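Local coordinates for protein polycyclic ketone monooxygenase (Myceliophthora thermophila, PDB 5MQ6) that uses FAD and NADPH to insert one oxygen atom beside the carbonyl of ketones, especially bulky polycyclic ones, giving esters or lactones, at residues 232-237 with 450-455; 237-242 with 455-460; 294-299 with 467-472. All coordinates share one frame; numbering follows the deposited sequence.

Overall arrangement
From the N terminus, the loop after strand 230-232 supplies the first halves of interactions 1 and 2, overlapping at Leu237; strand 294-299 supplies that of interaction 3. More than 150 residues later, the closing halves follow one another through 450-472: the lead-in to strand 454-456, the hairpin, and the run into strand 471-474. The closures come in the same order as the openings, so all three cross. Interactions 1 and 2 tie the 232-242 loop to strand 454-456 and its turn; interaction 3 lays the small sheet's last strand against the five-stranded parallel sheet. Leu237 CD1 touching Leu472 CD2, and Val452 CG2 touching Phe298 CB, link interaction 1 to interaction 3; neighbouring strands 459-462 and 465-468 link interactions 2 and 3.

Interaction 1 (232-237 with 450-455); sequences PKIPGL and KGVDAA. With NDP (NADPH dihydro-nicotinamide-adenine-dinucleotide phosphate), chain C.
Ile234 packs against the bend that leads from Gly451 into strand 454-456, and its two branches divide the work. From CB, CG2 leaves anti to the backbone N, which brings this methyl onto the peptide between the two alanines, 3.5 Å from Ala454 C. The other branch runs through CG1, whose nearest partner across the contact is Val452 O at 4.2 Å, to CD1, lying 3.9 Å from Val452 CB and close to CG1 of the same valine. One residue on, the backbone takes over: Ala455 N donates to Pro235 O over 2.8 Å. Gly236 follows in the type II turn of residues 234-237, where a CB would run into Ala455 O; Ala455 CB instead rests 3.7 Å from Leu237 CA. Val452 also borders the NADPH adenine. Val452 N gives a fairly straight hydrogen bond to N1A (3.1 Å, 162° at the hydrogen), and Pro232 CB approaches the amino nitrogen N6A at 3.6 Å. The contact thus pairs one strong backbone bond with apolar packing, while the cofactor's base is read by a main-chain amide, a donor that suits the unprotonated N1A of adenine.

Interaction 2 (237-242 with 455-460); sequences LETFTG and ANPSGL
Phe240 and Pro457 bring the two backbones within 3.9 Å, measured CA to CA, where the 3-10 segment 237-239 gives way to loop and the 455-460 segment turns between strands 454-456 and 459-462. The segments do not pair as strands. Instead, Pro457 O points into the loop and receives two bonds from one residue: Thr241 N at 2.9 Å and Thr241 OG1 at 3.2 Å, arriving from opposite faces of the carbonyl plane. For the hydroxyl to reach it, OG1 sits between the backbone N and the carbonyl carbon (chi1 77°), which leaves CG2 to lie against Pro457 CB at 3.6 Å. The two bonds tie the turn to the 237-242 loop through this one oxygen. Thr239 meets the same proline from the other end of its ring: OG1, which is hydrogen-bonded to Gly236 O, lies 3.3 Å from Pro457 CD.

The Phe240 ring reaches along the turn, its CG anti to the backbone N (chi1 176°). Ser458 O stands at the ring edge, in its plane, 3.5 Å from CE1, an approach that sets a partly negative oxygen against the positive rim of the aromatic. One face is met by Gly242 N, 3.2 Å above the plane and offset toward the rim. Further in, Leu237 CD1 extends to Leu460 CD1, 4.4 Å away. In the fold, the turn is the tip of a beta hairpin, and the loop before strand 244-246 is laid along it; Leu237, Phe240 and Leu460 all pack on Leu472 of strand 471-474, the neighbour of 244-246 in the parallel sheet.

Interaction 3 (294-299 with 467-472); sequences ELYVFQ and YPLDIL
Tyr296 and Phe298, two residues apart on strand 294-299, meet Tyr467 and Leu469 with their rings, joining the parallel, Rossmann-type sheet of the NADPH-binding domain to the last strand of the small antiparallel sheet. The join is made entirely by side chains, since the nearest CA atoms, those of Tyr296 and Tyr467, stay 8.3 Å apart. Four similar first torsions build it: each CG lies anti to its own carbonyl carbon (Phe298 chi1 -56°, Tyr467 chi1 -63°), and from there three rings and the leucine fork reach across the space between the backbones.

Phe298 and Tyr467 form an offset edge-to-face pair, with the edge of Phe298 directed at the face of the tyrosine. Their planes are perpendicular, at 90°, and the centroids stand 5.8 Å apart. CE2 of Phe298 comes to 3.9 Å from Tyr467 CG, while Tyr467 CB lies in the plane of the Phe298 ring, at its edge. With an alanine in place of Phe298, the face of Tyr467 would probably lose its aromatic partner and a gap would open beside Leu469. Tyr296 meets the same tyrosine obliquely, CD2 to CD2. Val445 of the neighbouring strand 442-446 packs against Tyr296, Phe298 and Tyr467, extending the apolar layer over the sheet.

Leu469 completes the group by its fork. One methyl serves each ring of strand 294-299: CD1 lies 4.0 Å from Tyr296 CD1, and CD2 lies 4.1 Å from Phe298 CZ.

Interaction 1 (232-237 with 450-455)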
loop_
_atom_site.group_PDB
_atom_site.type_symbol
_atom_site.label_atom_id
_atom_site.label_comp_id
_atom_site.label_asym_id
_atom_site.label_seq_id
_atom_site.Cartn_x
_atom_site.Cartn_y
_atom_site.Cartn_z
ATOM N N PRO A 232 14.834 2.849 -10.271
ATOM C CA PRO A 232 15.512 4.137 -10.343
ATOM C C PRO A 232 16.104 4.327 -11.727
ATOM O O PRO A 232 16.422 3.336 -12.380
ATOM C CB PRO A 232 16.615 4.006 -9.303
ATOM C CG PRO A 232 16.814 2.528 -9.125
ATOM C CD PRO A 232 15.658 1.787 -9.641
ATOM N N LYS A 233 16.246 5.581 -12.149
ATOM C CA LYS A 233 16.868 5.915 -13.426
ATOM C C LYS A 233 18.374 5.757 -13.244
ATOM O O LYS A 233 19.070 6.757 -13.155
ATOM C CB LYS A 233 16.611 7.371 -13.821
ATOM C CG LYS A 233 15.174 7.819 -13.888
ATOM C CD LYS A 233 14.566 7.569 -15.236
ATOM C CE LYS A 233 13.114 8.031 -15.158
ATOM N NZ LYS A 233 12.882 9.505 -14.903
ATOM N N ILE A 234 18.877 4.532 -13.161
ATOM C CA ILE A 234 20.324 4.355 -13.004
ATOM C C ILE A 234 20.959 4.325 -14.402
ATOM O O ILE A 234 20.748 3.357 -15.132
ATOM C CB ILE A 234 20.665 3.047 -12.276
ATOM C CG1 ILE A 234 20.176 3.094 -10.790
ATOM C CG2 ILE A 234 22.196 2.746 -12.358
ATOM C CD1 ILE A 234 20.265 1.732 -10.088
ATOM N N PRO A 235 21.785 5.332 -14.754
ATOM C CA PRO A 235 22.403 5.360 -16.103
ATOM C C PRO A 235 22.984 4.028 -16.524
ATOM O O PRO A 235 23.752 3.426 -15.768
ATOM C CB PRO A 235 23.512 6.393 -15.936
ATOM C CG PRO A 235 22.884 7.349 -15.027
ATOM C CD PRO A 235 22.235 6.491 -13.979
ATOM N N GLY A 236 22.579 3.552 -17.692
ATOM C CA GLY A 236 23.141 2.341 -18.263
ATOM C C GLY A 236 22.616 1.074 -17.678
ATOM O O GLY A 236 23.187 0.003 -17.911
ATOM N N LEU A 237 21.519 1.144 -16.924
ATOM C CA LEU A 237 20.946 -0.080 -16.300
ATOM C C LEU A 237 20.435 -1.080 -17.348
ATOM O O LEU A 237 20.551 -2.306 -17.214
ATOM C CB LEU A 237 19.839 0.284 -15.293
ATOM C CG LEU A 237 19.299 -0.842 -14.381
ATOM C CD1 LEU A 237 20.382 -1.527 -13.516
ATOM C CD2 LEU A 237 18.139 -0.321 -13.504
ATOM N N LYS A 450 23.441 8.551 -1.585
ATOM C CA LYS A 450 23.533 9.046 -2.944
ATOM C C LYS A 450 22.830 8.086 -3.933
ATOM O O LYS A 450 22.317 8.533 -4.923
ATOM C CB LYS A 450 25.025 9.233 -3.279
ATOM C CG LYS A 450 25.437 10.441 -4.115
ATOM C CD LYS A 450 26.960 10.384 -4.464
ATOM C CE LYS A 450 27.332 10.904 -5.870
ATOM N NZ LYS A 450 28.101 9.895 -6.687
ATOM N N GLY A 451 22.786 6.785 -3.614
ATOM C CA GLY A 451 22.244 5.739 -4.481
ATOM C C GLY A 451 23.260 5.185 -5.453
ATOM O O GLY A 451 24.373 5.676 -5.526
ATOM N N VAL A 452 22.885 4.168 -6.219
ATOM C CA VAL A 452 23.799 3.595 -7.195
ATOM C C VAL A 452 24.091 4.567 -8.371
ATOM O O VAL A 452 23.210 5.222 -8.897
ATOM C CB VAL A 452 23.293 2.235 -7.685
ATOM C CG1 VAL A 452 24.185 1.658 -8.785
ATOM C CG2 VAL A 452 23.233 1.271 -6.540
ATOM N N ASP A 453 25.358 4.654 -8.760
ATOM C CA ASP A 453 25.825 5.682 -9.684
ATOM C C ASP A 453 25.456 5.410 -11.126
ATOM O O ASP A 453 25.002 6.295 -11.870
ATOM C CB ASP A 453 27.346 5.791 -9.564
ATOM C CG ASP A 453 27.789 6.644 -8.370
ATOM O OD1 ASP A 453 27.001 7.568 -7.980
ATOM O OD2 ASP A 453 28.942 6.404 -7.858
ATOM N N ALA A 454 25.706 4.180 -11.528
ATOM C CA ALA A 454 25.571 3.800 -12.900
ATOM C C ALA A 454 25.588 2.296 -12.932
ATOM O O ALA A 454 25.882 1.642 -11.912
ATOM C CB ALA A 454 26.746 4.380 -13.708
ATOM N N ALA A 455 25.248 1.744 -14.088
ATOM C CA ALA A 455 25.463 0.330 -14.347
ATOM C C ALA A 455 26.204 0.152 -15.626
ATOM O O ALA A 455 26.277 1.080 -16.436
ATOM C CB ALA A 455 24.146 -0.412 -14.458
HETATM P PA NDP C . 10.543 0.568 -0.865
HETATM O O1A NDP C . 10.109 1.716 -1.842
HETATM O O2A NDP C . 10.146 0.534 0.589
HETATM O O5B NDP C . 12.131 0.399 -1.040
HETATM C C5B NDP C . 12.809 0.645 -2.255
HETATM C C4B NDP C . 14.270 0.643 -1.853
HETATM O O4B NDP C . 15.101 0.916 -3.012
HETATM C C3B NDP C . 14.560 1.709 -0.791
HETATM O O3B NDP C . 15.325 1.113 0.275
HETATM C C2B NDP C . 15.294 2.739 -1.621
HETATM O O2B NDP C . 16.170 3.615 -0.854
HETATM C C1B NDP C . 16.029 1.885 -2.630
HETATM N N9A NDP C . 16.473 2.690 -3.769
HETATM C C8A NDP C . 15.730 3.525 -4.565
HETATM N N7A NDP C . 16.504 4.124 -5.491
HETATM C C5A NDP C . 17.750 3.645 -5.244
HETATM C C6A NDP C . 19.061 3.888 -5.830
HETATM N N6A NDP C . 19.137 4.742 -6.844
HETATM N N1A NDP C . 20.115 3.223 -5.313
HETATM C C2A NDP C . 20.027 2.350 -4.259
HETATM N N3A NDP C . 18.868 2.075 -3.639
HETATM C C4A NDP C . 17.737 2.708 -4.111
HETATM O O3 NDP C . 10.040 -0.837 -1.429
HETATM P PN NDP C . 9.781 -2.281 -0.687
HETATM O O1N NDP C . 9.346 -3.238 -1.843
HETATM O O2N NDP C . 10.977 -2.709 0.134
HETATM O O5D NDP C . 8.542 -2.022 0.322
HETATM C C5D NDP C . 7.332 -1.394 -0.223
HETATM C C4D NDP C . 6.159 -1.535 0.730
HETATM O O4D NDP C . 5.714 -2.909 0.792
HETATM C C3D NDP C . 6.624 -1.302 2.169
HETATM O O3D NDP C . 7.038 0.073 2.519
HETATM C C2D NDP C . 5.523 -2.020 2.978
HETATM O O2D NDP C . 4.299 -1.218 3.036
HETATM C C1D NDP C . 5.407 -3.320 2.183
HETATM P P2B NDP C . 15.579 5.010 -0.274
HETATM O O1X NDP C . 14.806 5.621 -1.451
HETATM O O2X NDP C . 16.746 5.917 0.052
HETATM O O3X NDP C . 14.813 4.668 1.012
#

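Interaction 2 (237-242 with 455-460)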
loop_
_atom_site.group_PDB
_atom_site.type_symbol
_atom_site.label_atom_id
_atom_site.label_comp_id
_atom_site.label_asym_id
_atom_site.label_seq_id
_atom_site.Cartn_x
_atom_site.Cartn_y
_atom_site.Cartn_z
ATOM N N LEU A 237 21.519 1.144 -16.924
ATOM C CA LEU A 237 20.946 -0.080 -16.300
ATOM C C LEU A 237 20.435 -1.080 -17.348
ATOM O O LEU A 237 20.551 -2.306 -17.214
ATOM C CB LEU A 237 19.839 0.284 -15.293
ATOM C CG LEU A 237 19.299 -0.842 -14.381
ATOM C CD1 LEU A 237 20.382 -1.527 -13.516
ATOM C CD2 LEU A 237 18.139 -0.321 -13.504
ATOM N N GLU A 238 19.846 -0.529 -18.398
ATOM C CA GLU A 238 19.411 -1.295 -19.562
ATOM C C GLU A 238 20.471 -2.281 -20.059
ATOM O O GLU A 238 20.125 -3.367 -20.494
ATOM C CB GLU A 238 19.053 -0.312 -20.652
ATOM C CG GLU A 238 20.171 0.698 -20.949
ATOM C CD GLU A 238 19.693 2.142 -20.953
ATOM O OE1 GLU A 238 18.661 2.393 -21.618
ATOM O OE2 GLU A 238 20.341 3.026 -20.312
ATOM N N THR A 239 21.750 -1.910 -19.915
ATOM C CA THR A 239 22.929 -2.615 -20.492
ATOM C C THR A 239 23.473 -3.782 -19.661
ATOM O O THR A 239 24.200 -4.638 -20.204
ATOM C CB THR A 239 24.145 -1.668 -20.685
ATOM O OG1 THR A 239 24.826 -1.486 -19.437
ATOM C CG2 THR A 239 23.745 -0.314 -21.201
ATOM N N PHE A 240 23.193 -3.807 -18.357
ATOM C CA PHE A 240 23.605 -4.959 -17.539
ATOM C C PHE A 240 23.209 -6.250 -18.250
ATOM O O PHE A 240 22.066 -6.419 -18.638
ATOM C CB PHE A 240 22.975 -4.927 -16.132
ATOM C CG PHE A 240 23.308 -6.130 -15.317
ATOM C CD1 PHE A 240 24.594 -6.274 -14.768
ATOM C CD2 PHE A 240 22.376 -7.161 -15.110
ATOM C CE1 PHE A 240 24.931 -7.419 -14.032
ATOM C CE2 PHE A 240 22.706 -8.306 -14.354
ATOM C CZ PHE A 240 23.994 -8.436 -13.818
ATOM N N THR A 241 24.128 -7.177 -18.425
ATOM C CA THR A 241 23.826 -8.325 -19.279
ATOM C C THR A 241 23.351 -9.571 -18.548
ATOM O O THR A 241 22.896 -10.498 -19.166
ATOM C CB THR A 241 25.036 -8.673 -20.157
ATOM O OG1 THR A 241 26.010 -9.364 -19.371
ATOM C CG2 THR A 241 25.641 -7.438 -20.702
ATOM N N GLY A 242 23.474 -9.632 -17.240
ATOM C CA GLY A 242 22.956 -10.798 -16.489
ATOM C C GLY A 242 21.430 -10.719 -16.261
ATOM O O GLY A 242 20.816 -9.679 -16.517
ATOM N N ALA A 455 25.248 1.744 -14.088
ATOM C CA ALA A 455 25.463 0.330 -14.347
ATOM C C ALA A 455 26.204 0.152 -15.626
ATOM O O ALA A 455 26.277 1.080 -16.436
ATOM C CB ALA A 455 24.146 -0.412 -14.458
ATOM N N ASN A 456 26.705 -1.049 -15.802
ATOM C CA ASN A 456 27.302 -1.447 -17.045
ATOM C C ASN A 456 27.116 -2.948 -17.243
ATOM O O ASN A 456 26.560 -3.647 -16.389
ATOM C CB ASN A 456 28.744 -0.964 -17.176
ATOM C CG ASN A 456 29.659 -1.434 -16.073
ATOM O OD1 ASN A 456 29.771 -2.621 -15.758
ATOM N ND2 ASN A 456 30.384 -0.495 -15.529
ATOM N N PRO A 457 27.583 -3.468 -18.362
ATOM C CA PRO A 457 27.332 -4.855 -18.683
ATOM C C PRO A 457 27.636 -5.883 -17.657
ATOM O O PRO A 457 26.926 -6.854 -17.621
ATOM C CB PRO A 457 28.181 -5.060 -19.924
ATOM C CG PRO A 457 27.971 -3.782 -20.627
ATOM C CD PRO A 457 27.933 -2.720 -19.573
ATOM N N SER A 458 28.676 -5.705 -16.867
ATOM C CA SER A 458 29.016 -6.707 -15.868
ATOM C C SER A 458 28.497 -6.360 -14.475
ATOM O O SER A 458 28.420 -7.231 -13.624
ATOM C CB SER A 458 30.536 -6.969 -15.848
ATOM O OG SER A 458 31.288 -5.935 -15.206
ATOM N N GLY A 459 28.152 -5.104 -14.233
ATOM C CA GLY A 459 27.582 -4.769 -12.937
ATOM C C GLY A 459 27.222 -3.335 -12.648
ATOM O O GLY A 459 26.762 -2.644 -13.520
ATOM N N LEU A 460 27.444 -2.904 -11.400
ATOM C CA LEU A 460 27.139 -1.534 -10.948
ATOM C C LEU A 460 28.402 -0.774 -10.550
ATOM O O LEU A 460 29.402 -1.366 -10.169
ATOM C CB LEU A 460 26.186 -1.566 -9.728
ATOM C CG LEU A 460 24.719 -2.008 -9.786
ATOM C CD1 LEU A 460 24.036 -1.439 -11.013
ATOM C CD2 LEU A 460 24.560 -3.507 -9.763
#

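Interaction 3 (294-299 with 467-472)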
loop_
_atom_site.group_PDB
_atom_site.type_symbol
_atom_site.label_atom_id
_atom_site.label_comp_id
_atom_site.label_asym_id
_atom_site.label_seq_id
_atom_site.Cartn_x
_atom_site.Cartn_y
_atom_site.Cartn_z
ATOM N N GLU A 294 28.097 -14.994 -3.394
ATOM C CA GLU A 294 28.261 -13.686 -2.798
ATOM C C GLU A 294 26.924 -12.986 -2.874
ATOM O O GLU A 294 26.202 -13.189 -3.846
ATOM C CB GLU A 294 29.242 -12.845 -3.594
ATOM C CG GLU A 294 30.570 -13.505 -3.941
ATOM C CD GLU A 294 31.478 -13.616 -2.752
ATOM O OE1 GLU A 294 31.936 -12.548 -2.295
ATOM O OE2 GLU A 294 31.716 -14.758 -2.279
ATOM N N LEU A 295 26.598 -12.163 -1.879
ATOM C CA LEU A 295 25.430 -11.246 -1.959
ATOM C C LEU A 295 25.894 -9.841 -1.676
ATOM O O LEU A 295 26.412 -9.586 -0.600
ATOM C CB LEU A 295 24.324 -11.658 -0.966
ATOM C CG LEU A 295 23.059 -10.760 -0.788
ATOM C CD1 LEU A 295 22.360 -10.602 -2.126
ATOM C CD2 LEU A 295 22.091 -11.374 0.232
ATOM N N TYR A 296 25.701 -8.944 -2.636
ATOM C CA TYR A 296 25.956 -7.568 -2.458
ATOM C C TYR A 296 24.619 -6.839 -2.272
ATOM O O TYR A 296 23.733 -6.966 -3.116
ATOM C CB TYR A 296 26.672 -6.998 -3.674
ATOM C CG TYR A 296 28.058 -7.606 -3.791
ATOM C CD1 TYR A 296 28.213 -8.938 -4.207
ATOM C CD2 TYR A 296 29.194 -6.889 -3.419
ATOM C CE1 TYR A 296 29.454 -9.518 -4.285
ATOM C CE2 TYR A 296 30.454 -7.464 -3.503
ATOM C CZ TYR A 296 30.561 -8.774 -3.941
ATOM O OH TYR A 296 31.752 -9.414 -4.043
ATOM N N VAL A 297 24.499 -6.063 -1.190
ATOM C CA VAL A 297 23.313 -5.322 -0.909
ATOM C C VAL A 297 23.573 -3.848 -1.114
ATOM O O VAL A 297 24.392 -3.254 -0.429
ATOM C CB VAL A 297 22.865 -5.543 0.520
ATOM C CG1 VAL A 297 21.717 -4.597 0.807
ATOM C CG2 VAL A 297 22.492 -7.011 0.780
ATOM N N PHE A 298 22.852 -3.249 -2.061
ATOM C CA PHE A 298 23.071 -1.842 -2.422
ATOM C C PHE A 298 22.066 -0.912 -1.762
ATOM O O PHE A 298 20.884 -0.918 -2.072
ATOM C CB PHE A 298 23.145 -1.657 -3.945
ATOM C CG PHE A 298 24.220 -2.521 -4.621
ATOM C CD1 PHE A 298 24.007 -3.873 -4.867
ATOM C CD2 PHE A 298 25.444 -1.975 -4.991
ATOM C CE1 PHE A 298 24.965 -4.682 -5.494
ATOM C CE2 PHE A 298 26.430 -2.784 -5.593
ATOM C CZ PHE A 298 26.194 -4.138 -5.826
ATOM N N GLN A 299 22.585 -0.069 -0.877
ATOM C CA GLN A 299 21.806 0.727 0.044
ATOM C C GLN A 299 21.967 2.251 -0.170
ATOM O O GLN A 299 23.070 2.836 -0.249
ATOM C CB GLN A 299 22.246 0.416 1.468
ATOM C CG GLN A 299 21.411 1.178 2.530
ATOM C CD GLN A 299 21.877 0.855 3.942
ATOM O OE1 GLN A 299 21.456 -0.144 4.556
ATOM N NE2 GLN A 299 22.809 1.661 4.437
ATOM N N TYR A 467 31.254 -3.043 -9.012
ATOM C CA TYR A 467 30.804 -4.252 -8.352
ATOM C C TYR A 467 30.223 -5.128 -9.462
ATOM O O TYR A 467 29.122 -4.836 -9.976
ATOM C CB TYR A 467 29.738 -3.912 -7.289
ATOM C CG TYR A 467 30.288 -3.041 -6.176
ATOM C CD1 TYR A 467 30.424 -1.654 -6.351
ATOM C CD2 TYR A 467 30.754 -3.599 -4.934
ATOM C CE1 TYR A 467 31.018 -0.849 -5.358
ATOM C CE2 TYR A 467 31.326 -2.774 -3.921
ATOM C CZ TYR A 467 31.450 -1.401 -4.155
ATOM O OH TYR A 467 32.002 -0.529 -3.218
ATOM N N PRO A 468 30.970 -6.168 -9.884
ATOM C CA PRO A 468 30.456 -7.087 -10.896
ATOM C C PRO A 468 29.369 -7.965 -10.342
ATOM O O PRO A 468 29.520 -8.407 -9.229
ATOM C CB PRO A 468 31.678 -7.975 -11.193
ATOM C CG PRO A 468 32.832 -7.151 -10.805
ATOM C CD PRO A 468 32.372 -6.493 -9.559
ATOM N N LEU A 469 28.317 -8.252 -11.101
ATOM C CA LEU A 469 27.299 -9.207 -10.656
ATOM C C LEU A 469 26.911 -10.150 -11.743
ATOM O O LEU A 469 26.933 -9.788 -12.916
ATOM C CB LEU A 469 25.991 -8.519 -10.215
ATOM C CG LEU A 469 25.917 -7.617 -8.984
ATOM C CD1 LEU A 469 26.730 -8.139 -7.794
ATOM C CD2 LEU A 469 26.353 -6.220 -9.323
ATOM N N ASP A 470 26.488 -11.335 -11.314
ATOM C CA ASP A 470 25.822 -12.333 -12.161
ATOM C C ASP A 470 24.311 -12.082 -12.309
ATOM O O ASP A 470 23.815 -12.043 -13.418
ATOM C CB ASP A 470 26.006 -13.712 -11.561
ATOM C CG ASP A 470 27.452 -14.081 -11.460
ATOM O OD1 ASP A 470 28.241 -13.583 -12.312
ATOM O OD2 ASP A 470 27.789 -14.838 -10.523
ATOM N N ILE A 471 23.605 -11.937 -11.188
ATOM C CA ILE A 471 22.149 -11.822 -11.184
ATOM C C ILE A 471 21.825 -10.557 -10.421
ATOM O O ILE A 471 22.387 -10.373 -9.356
ATOM C CB ILE A 471 21.572 -13.028 -10.452
ATOM C CG1 ILE A 471 21.781 -14.293 -11.270
ATOM C CG2 ILE A 471 20.096 -12.832 -10.102
ATOM C CD1 ILE A 471 21.587 -15.581 -10.483
ATOM N N LEU A 472 20.929 -9.705 -10.941
ATOM C CA LEU A 472 20.529 -8.460 -10.263
ATOM C C LEU A 472 19.051 -8.474 -9.864
ATOM O O LEU A 472 18.152 -8.697 -10.698
ATOM C CB LEU A 472 20.803 -7.267 -11.145
ATOM C CG LEU A 472 20.422 -5.874 -10.590
ATOM C CD1 LEU A 472 21.240 -5.412 -9.394
ATOM C CD2 LEU A 472 20.531 -4.816 -11.655
#